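Long-range contacts in peroxisomal fatty acid beta-oxidation multifunctional protein MFP2 (Arabidopsis thaliana, PDB 2WTB), which carries out successive steps of peroxisomal fatty acid beta-oxidation, hydrating long-chain enoyl-CoA and oxidising 3-hydroxyacyl-CoA with NAD+ as a multifunctional enzyme: residues A[108-113]-A[191-196]; A[503-508]-A[630-635]; A[508-513]-A[534-539]. All blocks are in the same frame, centred on the assembly; numbering follows the deposited sequence.

Interaction 1 (A[108-113]-A[191-196]); sequences AIDGLA and AELVTT
L193 reaches out from the first turn of helix 193-205 and spreads its two methyls over the backbone at the end of strand 105-109. Both come close to one carbonyl oxygen: CD2 of L193 lies 3.2 Å from O of I109, and CD1 of L193 lies 3.3 Å from that same atom. CG, roughly anti to the backbone N (chi1 -152°), puts both methyls there. CD2 of L193 also meets the aliphatic part of D110, 3.5 Å from its CB. On the other flank A108 directs its methyl toward the helix, where CB stands 4.0 Å from CG of L193 and 4.3 Å from CG2 of V194, a looser touch. The CA atoms of A108 and V194 are 5.8 Å apart, and L193 also packs on I128 of the adjacent strand. The helix covers the face bearing A108, while I109 points from the other side of the strand, where it touches L135 and I184; the side chains of I109 and E119, the predicted nucleophile, are about 10 Å apart. Such helix-on-sheet packing belongs to the crotonase fold of the enoyl-CoA hydratase/isomerase family.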
ATOM      1  N   ALA A 108       4.381  29.604  -6.728  1.00 47.82           N
ATOM      2  CA  ALA A 108       4.375  29.779  -5.281  1.00 43.01           C
ATOM      3  C   ALA A 108       3.850  28.507  -4.633  1.00 44.34           C
ATOM      4  O   ALA A 108       2.646  28.255  -4.626  1.00 48.66           O
ATOM      5  CB  ALA A 108       3.520  30.971  -4.895  1.00 36.45           C
ATOM      6  N   ILE A 109       4.760  27.705  -4.093  1.00 46.15           N
ATOM      7  CA  ILE A 109       4.409  26.380  -3.597  1.00 49.94           C
ATOM      8  C   ILE A 109       4.219  26.313  -2.082  1.00 47.13           C
ATOM      9  O   ILE A 109       5.064  26.769  -1.310  1.00 40.66           O
ATOM     10  CB  ILE A 109       5.454  25.325  -4.012  1.00 47.78           C
ATOM     11  CG1 ILE A 109       5.538  25.226  -5.538  1.00 49.18           C
ATOM     12  CG2 ILE A 109       5.112  23.970  -3.406  1.00 42.51           C
ATOM     13  CD1 ILE A 109       6.621  24.285  -6.033  1.00 40.88           C
ATOM     14  N   ASP A 110       3.099  25.728  -1.676  1.00 43.80           N
ATOM     15  CA  ASP A 110       2.827  25.447  -0.276  1.00 46.35           C
ATOM     16  C   ASP A 110       2.290  24.026  -0.166  1.00 48.26           C
ATOM     17  O   ASP A 110       1.697  23.506  -1.111  1.00 46.61           O
ATOM     18  CB  ASP A 110       1.798  26.439   0.269  1.00 56.84           C
ATOM     19  CG  ASP A 110       1.690  26.402   1.780  1.00 64.25           C
ATOM     20  OD1 ASP A 110       2.511  25.717   2.426  1.00 68.38           O
ATOM     21  OD2 ASP A 110       0.785  27.067   2.324  1.00 73.52           O
ATOM     22  N   GLY A 111       2.504  23.395   0.983  1.00 50.33           N
ATOM     23  CA  GLY A 111       1.952  22.078   1.238  1.00 49.42           C
ATOM     24  C   GLY A 111       2.583  20.984   0.401  1.00 51.58           C
ATOM     25  O   GLY A 111       3.443  20.246   0.883  1.00 50.36           O
ATOM     26  N   LEU A 112       2.151  20.873  -0.851  1.00 51.88           N
ATOM     27  CA  LEU A 112       2.686  19.854  -1.748  1.00 52.40           C
ATOM     28  C   LEU A 112       2.721  20.279  -3.214  1.00 54.94           C
ATOM     29  O   LEU A 112       2.025  21.209  -3.631  1.00 49.25           O
ATOM     30  CB  LEU A 112       1.914  18.536  -1.609  1.00 45.81           C
ATOM     31  CG  LEU A 112       0.381  18.535  -1.689  1.00 69.95           C
ATOM     32  CD1 LEU A 112      -0.130  19.227  -2.938  1.00 69.35           C
ATOM     33  CD2 LEU A 112      -0.143  17.113  -1.626  1.00 60.98           C
ATOM     34  N   ALA A 113       3.547  19.574  -3.979  1.00 41.21           N
ATOM     35  CA  ALA A 113       3.610  19.707  -5.424  1.00 39.78           C
ATOM     36  C   ALA A 113       4.032  18.350  -5.958  1.00 45.31           C
ATOM     37  O   ALA A 113       5.223  18.068  -6.088  1.00 48.78           O
ATOM     38  CB  ALA A 113       4.616  20.775  -5.819  1.00 37.98           C
ATOM     39  N   ALA A 191       3.417  32.664   4.792  1.00 71.08           N
ATOM     40  CA  ALA A 191       2.767  33.968   4.733  1.00 69.03           C
ATOM     41  C   ALA A 191       3.483  34.947   3.804  1.00 64.28           C
ATOM     42  O   ALA A 191       2.958  36.016   3.496  1.00 52.58           O
ATOM     43  CB  ALA A 191       2.642  34.559   6.135  1.00 65.33           C
ATOM     44  N   GLU A 192       4.680  34.578   3.359  1.00 69.27           N
ATOM     45  CA  GLU A 192       5.456  35.430   2.464  1.00 63.06           C
ATOM     46  C   GLU A 192       5.547  34.817   1.071  1.00 53.38           C
ATOM     47  O   GLU A 192       6.109  35.412   0.155  1.00 45.89           O
ATOM     48  CB  GLU A 192       6.857  35.665   3.030  1.00 68.30           C
ATOM     49  CG  GLU A 192       6.865  36.320   4.404  1.00 81.20           C
ATOM     50  CD  GLU A 192       8.265  36.635   4.893  1.00102.17           C
ATOM     51  OE1 GLU A 192       9.207  36.583   4.075  1.00118.68           O
ATOM     52  OE2 GLU A 192       8.424  36.936   6.094  1.00102.68           O
ATOM     53  N   LEU A 193       4.969  33.630   0.927  1.00 52.13           N
ATOM     54  CA  LEU A 193       5.035  32.851  -0.307  1.00 47.96           C
ATOM     55  C   LEU A 193       4.713  33.661  -1.565  1.00 49.88           C
ATOM     56  O   LEU A 193       5.567  33.837  -2.435  1.00 46.44           O
ATOM     57  CB  LEU A 193       4.087  31.658  -0.206  1.00 37.69           C
ATOM     58  CG  LEU A 193       4.419  30.408  -1.008  1.00 48.66           C
ATOM     59  CD1 LEU A 193       5.782  29.873  -0.609  1.00 56.84           C
ATOM     60  CD2 LEU A 193       3.344  29.365  -0.773  1.00 56.71           C
ATOM     61  N   VAL A 194       3.480  34.148  -1.657  1.00 50.50           N
ATOM     62  CA  VAL A 194       3.026  34.871  -2.844  1.00 47.08           C
ATOM     63  C   VAL A 194       3.713  36.223  -3.019  1.00 42.97           C
ATOM     64  O   VAL A 194       4.017  36.631  -4.139  1.00 50.55           O
ATOM     65  CB  VAL A 194       1.498  35.057  -2.835  1.00 45.22           C
ATOM     66  CG1 VAL A 194       1.068  36.029  -3.919  1.00 33.79           C
ATOM     67  CG2 VAL A 194       0.812  33.714  -3.009  1.00 46.10           C
ATOM     68  N   THR A 195       3.960  36.911  -1.910  1.00 40.39           N
ATOM     69  CA  THR A 195       4.673  38.184  -1.946  1.00 47.41           C
ATOM     70  C   THR A 195       6.073  38.004  -2.521  1.00 49.93           C
ATOM     71  O   THR A 195       6.507  38.765  -3.387  1.00 54.19           O
ATOM     72  CB  THR A 195       4.785  38.811  -0.543  1.00 52.88           C
ATOM     73  OG1 THR A 195       3.537  39.416  -0.189  1.00 52.02           O
ATOM     74  CG2 THR A 195       5.869  39.870  -0.520  1.00 69.27           C
ATOM     75  N   THR A 196       6.780  36.994  -2.030  1.00 34.52           N
ATOM     76  CA  THR A 196       8.112  36.687  -2.530  1.00 48.36           C
ATOM     77  C   THR A 196       8.059  36.353  -4.018  1.00 45.99           C
ATOM     78  O   THR A 196       8.906  36.796  -4.792  1.00 50.55           O
ATOM     79  CB  THR A 196       8.744  35.514  -1.759  1.00 56.30           C
ATOM     80  OG1 THR A 196       8.894  35.871  -0.377  1.00 62.70           O
ATOM     81  CG2 THR A 196      10.108  35.166  -2.336  1.00 56.24           C
TER

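Interaction 2 (A[503-508]-A[630-635]); sequences FPYTQA and MTFFPV
Y505 pushes its ring from helix 503-508 against the side of helix 630-635, where T631 and F632 receive it. CG2 of T631 comes 3.4 Å from CD1 of Y505, the methyl approaching the ring obliquely. Beyond it, CZ of F632 lies 3.5 Å from CE1 of Y505. The two rings lie alongside, both directed to the same end; the pair is oblique, planes inclined at 53°, with CD1 of Y505 above one face of the F632 ring, near its rim. CG of Y505 is anti to the backbone N (chi1 -178°), which carries the end of the ring to T631 and F632, although CB does not point at them. The two segments run nearly antiparallel, at 151°, axes 8.0 Å apart, in the all-helical C-terminal part that follows the NAD-binding domain of 3-hydroxyacyl-CoA dehydrogenases. A508 is the small residue where the backbones are closest (CA to CA of T631, 5.5 Å), and its CB fits 3.6 Å from O of M630. At the other end the prolines meet, CB of P504 and CB of P634 being 4.1 Å apart, each at a kink in its helix. The methyl CG2 of V635 fills the hollow beside the backbone N and CB of Y505, 3.9 Å from that CB. The hydroxyl of T631 bonds back to O of I627, while I526 of helix 519-529 touches Y505, T631 and F632.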
ATOM      1  N   PHE A 503      -4.752 -20.692   3.212  1.00 71.07           N
ATOM      2  CA  PHE A 503      -4.475 -21.986   3.825  1.00 74.56           C
ATOM      3  C   PHE A 503      -4.315 -23.106   2.788  1.00 74.12           C
ATOM      4  O   PHE A 503      -3.504 -24.011   2.984  1.00 68.77           O
ATOM      5  CB  PHE A 503      -5.496 -22.343   4.919  1.00 71.75           C
ATOM      6  CG  PHE A 503      -6.685 -23.125   4.430  1.00 75.85           C
ATOM      7  CD1 PHE A 503      -6.559 -24.459   4.076  1.00 81.60           C
ATOM      8  CD2 PHE A 503      -7.936 -22.534   4.360  1.00 73.58           C
ATOM      9  CE1 PHE A 503      -7.653 -25.180   3.633  1.00 85.93           C
ATOM     10  CE2 PHE A 503      -9.035 -23.249   3.922  1.00 73.49           C
ATOM     11  CZ  PHE A 503      -8.893 -24.575   3.560  1.00 83.90           C
ATOM     12  N   PRO A 504      -5.079 -23.047   1.680  1.00 76.16           N
ATOM     13  CA  PRO A 504      -4.917 -24.039   0.609  1.00 81.97           C
ATOM     14  C   PRO A 504      -3.569 -23.901  -0.099  1.00 77.10           C
ATOM     15  O   PRO A 504      -3.006 -24.889  -0.569  1.00 77.34           O
ATOM     16  CB  PRO A 504      -6.052 -23.697  -0.364  1.00 74.06           C
ATOM     17  CG  PRO A 504      -7.033 -22.917   0.440  1.00 73.83           C
ATOM     18  CD  PRO A 504      -6.206 -22.138   1.409  1.00 69.56           C
ATOM     19  N   TYR A 505      -3.077 -22.669  -0.172  1.00 75.77           N
ATOM     20  CA  TYR A 505      -1.784 -22.345  -0.764  1.00 58.11           C
ATOM     21  C   TYR A 505      -0.701 -23.347  -0.377  1.00 76.97           C
ATOM     22  O   TYR A 505      -0.156 -24.048  -1.231  1.00 82.29           O
ATOM     23  CB  TYR A 505      -1.390 -20.942  -0.308  1.00 77.81           C
ATOM     24  CG  TYR A 505      -0.096 -20.389  -0.852  1.00 75.46           C
ATOM     25  CD1 TYR A 505       0.073 -20.155  -2.210  1.00 74.96           C
ATOM     26  CD2 TYR A 505       0.940 -20.045   0.006  1.00 75.79           C
ATOM     27  CE1 TYR A 505       1.253 -19.623  -2.699  1.00 76.95           C
ATOM     28  CE2 TYR A 505       2.119 -19.513  -0.472  1.00 76.13           C
ATOM     29  CZ  TYR A 505       2.271 -19.303  -1.823  1.00 76.38           C
ATOM     30  OH  TYR A 505       3.448 -18.771  -2.292  1.00 75.09           O
ATOM     31  N   THR A 506      -0.397 -23.414   0.914  1.00 68.66           N
ATOM     32  CA  THR A 506       0.648 -24.303   1.412  1.00 66.83           C
ATOM     33  C   THR A 506       0.317 -25.788   1.250  1.00 68.35           C
ATOM     34  O   THR A 506       1.201 -26.599   0.983  1.00 67.90           O
ATOM     35  CB  THR A 506       0.975 -24.006   2.887  1.00 64.78           C
ATOM     36  OG1 THR A 506       1.887 -22.904   2.954  1.00 70.32           O
ATOM     37  CG2 THR A 506       1.609 -25.215   3.551  1.00 75.38           C
ATOM     38  N   GLN A 507      -0.952 -26.143   1.410  1.00 70.44           N
ATOM     39  CA  GLN A 507      -1.358 -27.541   1.313  1.00 72.47           C
ATOM     40  C   GLN A 507      -1.307 -28.050  -0.124  1.00 77.52           C
ATOM     41  O   GLN A 507      -0.920 -29.192  -0.370  1.00 81.69           O
ATOM     42  CB  GLN A 507      -2.753 -27.743   1.906  1.00 79.07           C
ATOM     43  CG  GLN A 507      -2.821 -27.484   3.403  1.00 89.55           C
ATOM     44  CD  GLN A 507      -4.220 -27.652   3.963  1.00101.50           C
ATOM     45  OE1 GLN A 507      -5.107 -28.185   3.297  1.00105.28           O
ATOM     46  NE2 GLN A 507      -4.424 -27.193   5.194  1.00 99.49           N
ATOM     47  N   ALA A 508      -1.696 -27.201  -1.070  1.00 74.77           N
ATOM     48  CA  ALA A 508      -1.643 -27.564  -2.482  1.00 74.09           C
ATOM     49  C   ALA A 508      -0.202 -27.814  -2.895  1.00 87.71           C
ATOM     50  O   ALA A 508       0.090 -28.736  -3.658  1.00 94.72           O
ATOM     51  CB  ALA A 508      -2.254 -26.472  -3.336  1.00 66.04           C
ATOM     52  N   MET A 630      -2.015 -24.501 -10.038  1.00 78.98           N
ATOM     53  CA  MET A 630      -2.497 -25.514  -9.104  1.00 72.96           C
ATOM     54  C   MET A 630      -2.350 -25.058  -7.654  1.00 70.16           C
ATOM     55  O   MET A 630      -2.930 -25.648  -6.741  1.00 72.22           O
ATOM     56  CB  MET A 630      -1.766 -26.845  -9.312  1.00 71.87           C
ATOM     57  CG  MET A 630      -1.977 -27.467 -10.683  1.00 80.86           C
ATOM     58  SD  MET A 630      -1.420 -29.182 -10.771  1.00 88.63           S
ATOM     59  CE  MET A 630      -2.652 -29.986  -9.752  1.00 69.81           C
ATOM     60  N   THR A 631      -1.574 -24.001  -7.447  1.00 72.68           N
ATOM     61  CA  THR A 631      -1.314 -23.503  -6.105  1.00 77.78           C
ATOM     62  C   THR A 631      -2.185 -22.292  -5.775  1.00 77.82           C
ATOM     63  O   THR A 631      -2.456 -22.013  -4.608  1.00 79.86           O
ATOM     64  CB  THR A 631       0.178 -23.138  -5.932  1.00 89.71           C
ATOM     65  OG1 THR A 631       0.977 -24.314  -6.098  1.00 94.89           O
ATOM     66  CG2 THR A 631       0.438 -22.554  -4.556  1.00 94.46           C
ATOM     67  N   PHE A 632      -2.635 -21.586  -6.807  1.00 79.46           N
ATOM     68  CA  PHE A 632      -3.361 -20.333  -6.608  1.00 76.55           C
ATOM     69  C   PHE A 632      -4.852 -20.410  -6.920  1.00 79.79           C
ATOM     70  O   PHE A 632      -5.654 -19.700  -6.315  1.00 86.43           O
ATOM     71  CB  PHE A 632      -2.710 -19.205  -7.406  1.00 65.33           C
ATOM     72  CG  PHE A 632      -1.531 -18.593  -6.720  1.00 63.45           C
ATOM     73  CD1 PHE A 632      -1.711 -17.665  -5.711  1.00 62.46           C
ATOM     74  CD2 PHE A 632      -0.245 -18.953  -7.069  1.00 63.91           C
ATOM     75  CE1 PHE A 632      -0.625 -17.104  -5.071  1.00 71.79           C
ATOM     76  CE2 PHE A 632       0.845 -18.390  -6.433  1.00 69.14           C
ATOM     77  CZ  PHE A 632       0.657 -17.468  -5.434  1.00 65.06           C
ATOM     78  N   PHE A 633      -5.223 -21.266  -7.865  1.00 76.50           N
ATOM     79  CA  PHE A 633      -6.628 -21.439  -8.208  1.00 80.59           C
ATOM     80  C   PHE A 633      -7.448 -21.954  -7.023  1.00 83.13           C
ATOM     81  O   PHE A 633      -8.588 -21.532  -6.830  1.00 84.81           O
ATOM     82  CB  PHE A 633      -6.784 -22.343  -9.433  1.00 90.39           C
ATOM     83  CG  PHE A 633      -6.559 -21.633 -10.739  1.00 98.60           C
ATOM     84  CD1 PHE A 633      -5.711 -20.540 -10.811  1.00 92.22           C
ATOM     85  CD2 PHE A 633      -7.185 -22.065 -11.897  1.00106.68           C
ATOM     86  CE1 PHE A 633      -5.500 -19.885 -12.008  1.00 91.57           C
ATOM     87  CE2 PHE A 633      -6.975 -21.415 -13.099  1.00102.61           C
ATOM     88  CZ  PHE A 633      -6.132 -20.325 -13.155  1.00 95.79           C
ATOM     89  N   PRO A 634      -6.874 -22.869  -6.225  1.00 83.96           N
ATOM     90  CA  PRO A 634      -7.554 -23.274  -4.990  1.00 79.01           C
ATOM     91  C   PRO A 634      -7.710 -22.106  -4.017  1.00 78.16           C
ATOM     92  O   PRO A 634      -8.658 -22.088  -3.233  1.00 78.20           O
ATOM     93  CB  PRO A 634      -6.615 -24.335  -4.408  1.00 75.99           C
ATOM     94  CG  PRO A 634      -5.904 -24.887  -5.591  1.00 74.49           C
ATOM     95  CD  PRO A 634      -5.702 -23.717  -6.508  1.00 80.06           C
ATOM     96  N   VAL A 635      -6.791 -21.146  -4.067  1.00 75.16           N
ATOM     97  CA  VAL A 635      -6.913 -19.938  -3.255  1.00 73.35           C
ATOM     98  C   VAL A 635      -8.047 -19.057  -3.778  1.00 75.54           C
ATOM     99  O   VAL A 635      -8.826 -18.508  -2.998  1.00 77.96           O
ATOM    100  CB  VAL A 635      -5.602 -19.127  -3.209  1.00 62.59           C
ATOM    101  CG1 VAL A 635      -5.847 -17.765  -2.596  1.00 53.13           C
ATOM    102  CG2 VAL A 635      -4.539 -19.877  -2.424  1.00 65.13           C
TER

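Interaction 3 (A[508-513]-A[534-539]); sequences AAMFLV and GPFRLC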
ATOM      1  N   ALA A 508      -1.696 -27.201  -1.070  1.00 74.77           N
ATOM      2  CA  ALA A 508      -1.643 -27.564  -2.482  1.00 74.09           C
ATOM      3  C   ALA A 508      -0.202 -27.814  -2.895  1.00 87.71           C
ATOM      4  O   ALA A 508       0.090 -28.736  -3.658  1.00 94.72           O
ATOM      5  CB  ALA A 508      -2.254 -26.472  -3.336  1.00 66.04           C
ATOM      6  N   ALA A 509       0.697 -26.981  -2.385  1.00 79.82           N
ATOM      7  CA  ALA A 509       2.117 -27.122  -2.663  1.00 76.73           C
ATOM      8  C   ALA A 509       2.636 -28.461  -2.149  1.00 87.91           C
ATOM      9  O   ALA A 509       3.239 -29.234  -2.896  1.00 93.60           O
ATOM     10  CB  ALA A 509       2.889 -25.978  -2.034  1.00 66.29           C
ATOM     11  N   MET A 510       2.391 -28.733  -0.872  1.00 80.01           N
ATOM     12  CA  MET A 510       2.896 -29.947  -0.241  1.00 85.87           C
ATOM     13  C   MET A 510       2.315 -31.219  -0.849  1.00 86.17           C
ATOM     14  O   MET A 510       2.992 -32.243  -0.911  1.00 99.84           O
ATOM     15  CB  MET A 510       2.661 -29.914   1.270  1.00 92.09           C
ATOM     16  CG  MET A 510       3.545 -28.913   1.994  1.00 93.25           C
ATOM     17  SD  MET A 510       3.645 -29.208   3.767  1.00128.94           S
ATOM     18  CE  MET A 510       4.762 -27.899   4.257  1.00105.39           C
ATOM     19  N   PHE A 511       1.064 -31.156  -1.297  1.00 85.51           N
ATOM     20  CA  PHE A 511       0.457 -32.296  -1.977  1.00 90.94           C
ATOM     21  C   PHE A 511       1.197 -32.586  -3.276  1.00 94.99           C
ATOM     22  O   PHE A 511       1.404 -33.743  -3.640  1.00 94.41           O
ATOM     23  CB  PHE A 511      -1.025 -32.050  -2.266  1.00 90.34           C
ATOM     24  CG  PHE A 511      -1.620 -33.032  -3.240  1.00 95.45           C
ATOM     25  CD1 PHE A 511      -1.802 -32.688  -4.569  1.00 98.17           C
ATOM     26  CD2 PHE A 511      -1.982 -34.305  -2.828  1.00 93.53           C
ATOM     27  CE1 PHE A 511      -2.344 -33.592  -5.470  1.00 95.53           C
ATOM     28  CE2 PHE A 511      -2.525 -35.214  -3.724  1.00 89.44           C
ATOM     29  CZ  PHE A 511      -2.705 -34.856  -5.046  1.00 86.23           C
ATOM     30  N   LEU A 512       1.592 -31.524  -3.972  1.00 93.05           N
ATOM     31  CA  LEU A 512       2.355 -31.657  -5.204  1.00 93.08           C
ATOM     32  C   LEU A 512       3.709 -32.297  -4.923  1.00102.48           C
ATOM     33  O   LEU A 512       4.188 -33.128  -5.696  1.00102.00           O
ATOM     34  CB  LEU A 512       2.549 -30.290  -5.863  1.00 87.94           C
ATOM     35  CG  LEU A 512       1.296 -29.621  -6.430  1.00 91.64           C
ATOM     36  CD1 LEU A 512       1.605 -28.202  -6.882  1.00 94.02           C
ATOM     37  CD2 LEU A 512       0.714 -30.439  -7.572  1.00 84.49           C
ATOM     38  N   VAL A 513       4.320 -31.905  -3.810  1.00102.45           N
ATOM     39  CA  VAL A 513       5.615 -32.446  -3.415  1.00 93.88           C
ATOM     40  C   VAL A 513       5.526 -33.938  -3.123  1.00101.82           C
ATOM     41  O   VAL A 513       6.351 -34.720  -3.595  1.00110.75           O
ATOM     42  CB  VAL A 513       6.194 -31.706  -2.192  1.00 79.74           C
ATOM     43  CG1 VAL A 513       7.114 -32.616  -1.398  1.00 76.43           C
ATOM     44  CG2 VAL A 513       6.929 -30.455  -2.636  1.00 77.04           C
ATOM     45  N   GLY A 534       8.670 -18.240  -1.612  1.00 91.82           N
ATOM     46  CA  GLY A 534       8.043 -19.461  -2.078  1.00 81.78           C
ATOM     47  C   GLY A 534       7.231 -20.082  -0.961  1.00 80.42           C
ATOM     48  O   GLY A 534       7.464 -19.783   0.208  1.00 75.88           O
ATOM     49  N   PRO A 535       6.271 -20.949  -1.313  1.00 84.33           N
ATOM     50  CA  PRO A 535       5.417 -21.613  -0.323  1.00 83.43           C
ATOM     51  C   PRO A 535       6.230 -22.234   0.809  1.00 84.01           C
ATOM     52  O   PRO A 535       5.964 -21.963   1.980  1.00 79.31           O
ATOM     53  CB  PRO A 535       4.733 -22.710  -1.139  1.00 92.57           C
ATOM     54  CG  PRO A 535       4.690 -22.168  -2.520  1.00 96.42           C
ATOM     55  CD  PRO A 535       5.941 -21.351  -2.690  1.00 91.97           C
ATOM     56  N   PHE A 536       7.212 -23.056   0.457  1.00 89.88           N
ATOM     57  CA  PHE A 536       8.045 -23.722   1.451  1.00 95.81           C
ATOM     58  C   PHE A 536       9.025 -22.743   2.086  1.00100.26           C
ATOM     59  O   PHE A 536       9.226 -22.745   3.300  1.00 94.02           O
ATOM     60  CB  PHE A 536       8.789 -24.899   0.816  1.00 90.80           C
ATOM     61  CG  PHE A 536       7.889 -25.857   0.091  1.00 92.96           C
ATOM     62  CD1 PHE A 536       7.674 -25.729  -1.272  1.00 92.81           C
ATOM     63  CD2 PHE A 536       7.242 -26.874   0.773  1.00 92.37           C
ATOM     64  CE1 PHE A 536       6.838 -26.604  -1.941  1.00 94.30           C
ATOM     65  CE2 PHE A 536       6.406 -27.750   0.110  1.00 90.87           C
ATOM     66  CZ  PHE A 536       6.204 -27.614  -1.249  1.00 93.89           C
ATOM     67  N   ARG A 537       9.629 -21.903   1.253  1.00108.12           N
ATOM     68  CA  ARG A 537      10.560 -20.885   1.719  1.00113.90           C
ATOM     69  C   ARG A 537       9.906 -19.995   2.773  1.00113.94           C
ATOM     70  O   ARG A 537      10.525 -19.646   3.778  1.00111.04           O
ATOM     71  CB  ARG A 537      11.056 -20.052   0.535  1.00118.78           C
ATOM     72  CG  ARG A 537      11.816 -18.793   0.904  1.00117.93           C
ATOM     73  CD  ARG A 537      12.959 -19.069   1.858  1.00115.80           C
ATOM     74  NE  ARG A 537      13.919 -17.969   1.863  1.00112.71           N
ATOM     75  CZ  ARG A 537      14.734 -17.693   2.874  1.00108.30           C
ATOM     76  NH1 ARG A 537      14.700 -18.431   3.975  1.00102.86           N
ATOM     77  NH2 ARG A 537      15.576 -16.673   2.787  1.00108.63           N
ATOM     78  N   LEU A 538       8.648 -19.638   2.536  1.00114.19           N
ATOM     79  CA  LEU A 538       7.877 -18.835   3.478  1.00104.53           C
ATOM     80  C   LEU A 538       7.451 -19.672   4.677  1.00 97.67           C
ATOM     81  O   LEU A 538       7.329 -19.166   5.793  1.00 90.85           O
ATOM     82  CB  LEU A 538       6.653 -18.230   2.781  1.00 99.66           C
ATOM     83  CG  LEU A 538       5.586 -17.537   3.634  1.00 85.49           C
ATOM     84  CD1 LEU A 538       4.943 -16.387   2.867  1.00 75.78           C
ATOM     85  CD2 LEU A 538       4.532 -18.530   4.112  1.00 75.49           C
ATOM     86  N   CYS A 539       7.228 -20.960   4.439  1.00104.82           N
ATOM     87  CA  CYS A 539       6.819 -21.878   5.494  1.00110.12           C
ATOM     88  C   CYS A 539       7.906 -22.017   6.556  1.00112.66           C
ATOM     89  O   CYS A 539       7.614 -22.188   7.739  1.00107.84           O
ATOM     90  CB  CYS A 539       6.478 -23.248   4.904  1.00107.20           C
ATOM     91  SG  CYS A 539       5.734 -24.399   6.076  1.00110.64           S
TER
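F536 lays the far end of its ring against helix 508-513, between A509, M510 and V513. Its tip is the most tightly met: CZ of F536 lies 3.2 Å from CG2 of V513, and CB of A509 is 3.8 Å from that same CZ. V513 and F536 overlap head to tail, and the methyl approaches the ring obliquely. The carbonyl oxygen of A509 lies at the ring edge, close to its plane. On the other side of the ring plane from the valine methyl, CG of M510 comes 3.6 Å from CE2 of F536, the two side chains crossing at a slant. The first torsion of F536 (-53°, CG anti to the carbonyl carbon) brings the ring across, although CB does not point there. M510 runs on as an extended chain, its CE ending 4.1 Å from SG of C539, one turn further along the second helix. On the alanine side CB of P535 stands 3.9 Å from CB of A509. The axes of the two short segments come within 10.9 Å and their directions differ by 114°, a gap the ring bridges. G534 is the N-cap of helix 535-542, whose first turn is held by D523, bonded to the backbone N of F536 and of R537. Helix 519-529 packs beside P535 through I522 and I526, while helix 567-572 covers M510 and C539 through I568.

In the fold
From the N terminus, interaction 1 comes first, closing a loop of 77 residues within the hydratase/isomerase region and tying a helix to the central sheet. The chain then passes through the NAD-binding domain before helix 498-514 opens both remaining contacts. Interaction 3 closes early, over 20 residues that hold helix 519-529; interaction 2 closes only when helix 624-644 arrives, and so encloses the shorter loop. These two share A508 and touch directly, the hydroxyl of Y505 meeting P535 and L512 meeting M630 and T631, so helix 498-514 links helices 535-542 and 624-644. Interaction 1 lies on the opposite side of the chain's centre, its nearest atoms about 34 Å from either.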